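Local coordinates for response regulator receiver domain protein (CheY-like) (Methylobacillus flagellatus KT, PDB 3I42) that probably acts as a phosphorylatable receiver domain of a two-component signalling system, switched by phosphate transfer to an aspartate, at residues A[9-14]-A[55-60]. Numbering follows the deposited sequence.
Sequences VEDYQA and LNLPDT
Asp11 and Leu57 have the nearest CA atoms across the two loops, 6.6 Å apart, where the loop following strand 4-9 runs beside the loop following strand 50-54; most of the contact is made by side chains. On the inner side Val9 meets Leu57 nearly perpendicular. CG1 of Val9, anti to its backbone N (chi1 -176°), sits 3.7 Å from CD2 of Leu57 and 3.8 Å from Leu57 CD1, so one methyl meets both branches of the leucine. Leu65 of helix 62-71 packs against both residues. Nearer the surface, the side chains of Asp11 and Pro58 run antiparallel past one another, the methylene of Asp11 against the CG-CD edge of the proline ring: CB of Asp11 lies 3.6 Å from CG of Pro58. At a chi1 of 53°, Asp11 CG is wedged between its own backbone N and carbonyl carbon, which leaves OD1 3.8 Å from the carbonyl O of Asn56, two acceptors facing each other with no proton to share. Both loops leave the carboxyl ends of neighbouring strands in the parallel sheet of a CheY-like receiver domain, where an acidic pair after the first strand and the aspartate ending the third form the acidic pocket. Glu10 and Asp11 probably supply the pair, and the aspartate is Asp54, the predicted phosphorylation site, unmodified in this model; in relatives the oxygens corresponding to Asp11 OD1 and Asn56 O are ligands of magnesium. With an alanine at Asp11 the carboxylate facing Asn56 O would be gone, and the site would probably lose a negative charge and a likely metal ligand. Glu10 folds back on its own loop: its OE2 accepts the backbone N of Tyr12 at 2.6 Å on the anti side of the carboxylate, while OE1 lies close to Asp54 OD2, a like-charged neighbour.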
loop_
_atom_site.group_PDB
_atom_site.type_symbol
_atom_site.label_atom_id
_atom_site.label_comp_id
_atom_site.label_asym_id
_atom_site.label_seq_id
_atom_site.Cartn_x
_atom_site.Cartn_y
_atom_site.Cartn_z
ATOM N N VAL A 9 -15.067 11.797 -2.809
ATOM C CA VAL A 9 -14.647 12.696 -3.888
ATOM C C VAL A 9 -14.868 12.042 -5.238
ATOM O O VAL A 9 -14.151 11.106 -5.643
ATOM C CB VAL A 9 -13.152 13.139 -3.749
ATOM C CG1 VAL A 9 -12.812 14.154 -4.844
ATOM C CG2 VAL A 9 -12.875 13.726 -2.340
ATOM N N GLU A 10 -15.843 12.564 -5.956
ATOM C CA GLU A 10 -16.369 11.870 -7.112
ATOM C C GLU A 10 -17.202 12.878 -7.869
ATOM O O GLU A 10 -18.070 13.541 -7.266
ATOM C CB GLU A 10 -17.238 10.679 -6.632
ATOM C CG GLU A 10 -18.243 10.152 -7.643
ATOM C CD GLU A 10 -17.606 9.754 -8.965
ATOM O OE1 GLU A 10 -16.633 8.968 -8.942
ATOM O OE2 GLU A 10 -18.086 10.219 -10.032
ATOM N N ASP A 11 -16.949 13.002 -9.168
ATOM C CA ASP A 11 -17.595 14.053 -9.968
ATOM C C ASP A 11 -18.973 13.734 -10.539
ATOM O O ASP A 11 -19.701 14.669 -10.911
ATOM C CB ASP A 11 -16.690 14.533 -11.100
ATOM C CG ASP A 11 -16.181 13.404 -11.946
ATOM O OD1 ASP A 11 -15.687 12.401 -11.379
ATOM O OD2 ASP A 11 -16.274 13.535 -13.191
ATOM N N TYR A 12 -19.331 12.452 -10.608
ATOM C CA TYR A 12 -20.642 12.046 -11.114
ATOM C C TYR A 12 -21.677 12.009 -9.995
ATOM O O TYR A 12 -21.605 11.161 -9.117
ATOM C CB TYR A 12 -20.555 10.675 -11.825
ATOM C CG TYR A 12 -21.871 10.258 -12.471
ATOM C CD1 TYR A 12 -22.735 11.217 -13.025
ATOM C CD2 TYR A 12 -22.247 8.914 -12.529
ATOM C CE1 TYR A 12 -23.948 10.843 -13.601
ATOM C CE2 TYR A 12 -23.455 8.533 -13.121
ATOM C CZ TYR A 12 -24.293 9.498 -13.646
ATOM O OH TYR A 12 -25.477 9.122 -14.227
ATOM N N GLN A 13 -22.636 12.933 -10.023
ATOM C CA GLN A 13 -23.608 13.037 -8.930
ATOM C C GLN A 13 -24.252 11.686 -8.584
ATOM O O GLN A 13 -24.239 11.260 -7.426
ATOM C CB GLN A 13 -24.684 14.048 -9.283
ATOM C CG GLN A 13 -25.792 14.087 -8.253
ATOM C CD GLN A 13 -26.974 14.911 -8.696
ATOM O OE1 GLN A 13 -26.928 15.576 -9.732
ATOM N NE2 GLN A 13 -28.048 14.904 -7.887
ATOM N N ALA A 14 -24.814 11.016 -9.586
ATOM C CA ALA A 14 -25.498 9.750 -9.351
ATOM C C ALA A 14 -24.580 8.679 -8.710
ATOM O O ALA A 14 -24.999 8.004 -7.779
ATOM C CB ALA A 14 -26.140 9.237 -10.643
ATOM N N LEU A 55 -9.821 8.096 -8.730
ATOM C CA LEU A 55 -8.490 8.398 -9.225
ATOM C C LEU A 55 -8.539 9.283 -10.473
ATOM O O LEU A 55 -7.503 9.825 -10.895
ATOM C CB LEU A 55 -7.674 7.122 -9.465
ATOM C CG LEU A 55 -7.274 6.317 -8.239
ATOM C CD1 LEU A 55 -6.335 5.184 -8.639
ATOM C CD2 LEU A 55 -6.617 7.154 -7.151
ATOM N N ASN A 56 -9.746 9.451 -11.028
ATOM C CA ASN A 56 -10.003 10.248 -12.222
ATOM C C ASN A 56 -10.884 11.411 -11.864
ATOM O O ASN A 56 -12.070 11.239 -11.698
ATOM C CB ASN A 56 -10.799 9.423 -13.241
ATOM C CG ASN A 56 -9.953 8.405 -13.990
ATOM O OD1 ASN A 56 -8.803 8.675 -14.359
ATOM N ND2 ASN A 56 -10.540 7.225 -14.252
ATOM N N LEU A 57 -10.338 12.606 -11.762
ATOM C CA LEU A 57 -11.148 13.727 -11.328
ATOM C C LEU A 57 -11.150 14.828 -12.398
ATOM O O LEU A 57 -10.294 14.814 -13.275
ATOM C CB LEU A 57 -10.651 14.228 -9.978
ATOM C CG LEU A 57 -11.027 13.363 -8.784
ATOM C CD1 LEU A 57 -10.227 13.810 -7.570
ATOM C CD2 LEU A 57 -12.550 13.460 -8.517
ATOM N N PRO A 58 -12.136 15.751 -12.360
ATOM C CA PRO A 58 -12.109 16.707 -13.453
ATOM C C PRO A 58 -10.836 17.595 -13.421
ATOM O O PRO A 58 -10.198 17.782 -14.467
ATOM C CB PRO A 58 -13.377 17.551 -13.234
ATOM C CG PRO A 58 -14.148 16.873 -12.102
ATOM C CD PRO A 58 -13.194 16.035 -11.365
ATOM N N ASP A 59 -10.455 18.078 -12.239
ATOM C CA ASP A 59 -9.407 19.103 -12.103
ATOM C C ASP A 59 -8.029 18.584 -11.636
ATOM O O ASP A 59 -7.135 19.394 -11.336
ATOM C CB ASP A 59 -9.879 20.195 -11.118
ATOM C CG ASP A 59 -10.358 19.611 -9.771
ATOM O OD1 ASP A 59 -10.640 18.379 -9.687
ATOM O OD2 ASP A 59 -10.469 20.389 -8.799
ATOM N N THR A 60 -7.857 17.259 -11.554
ATOM C CA THR A 60 -6.663 16.699 -10.905
ATOM C C THR A 60 -6.679 15.198 -10.991
ATOM O O THR A 60 -7.733 14.615 -11.243
ATOM C CB THR A 60 -6.578 17.133 -9.387
ATOM O OG1 THR A 60 -5.384 16.612 -8.796
ATOM C CG2 THR A 60 -7.826 16.648 -8.555
#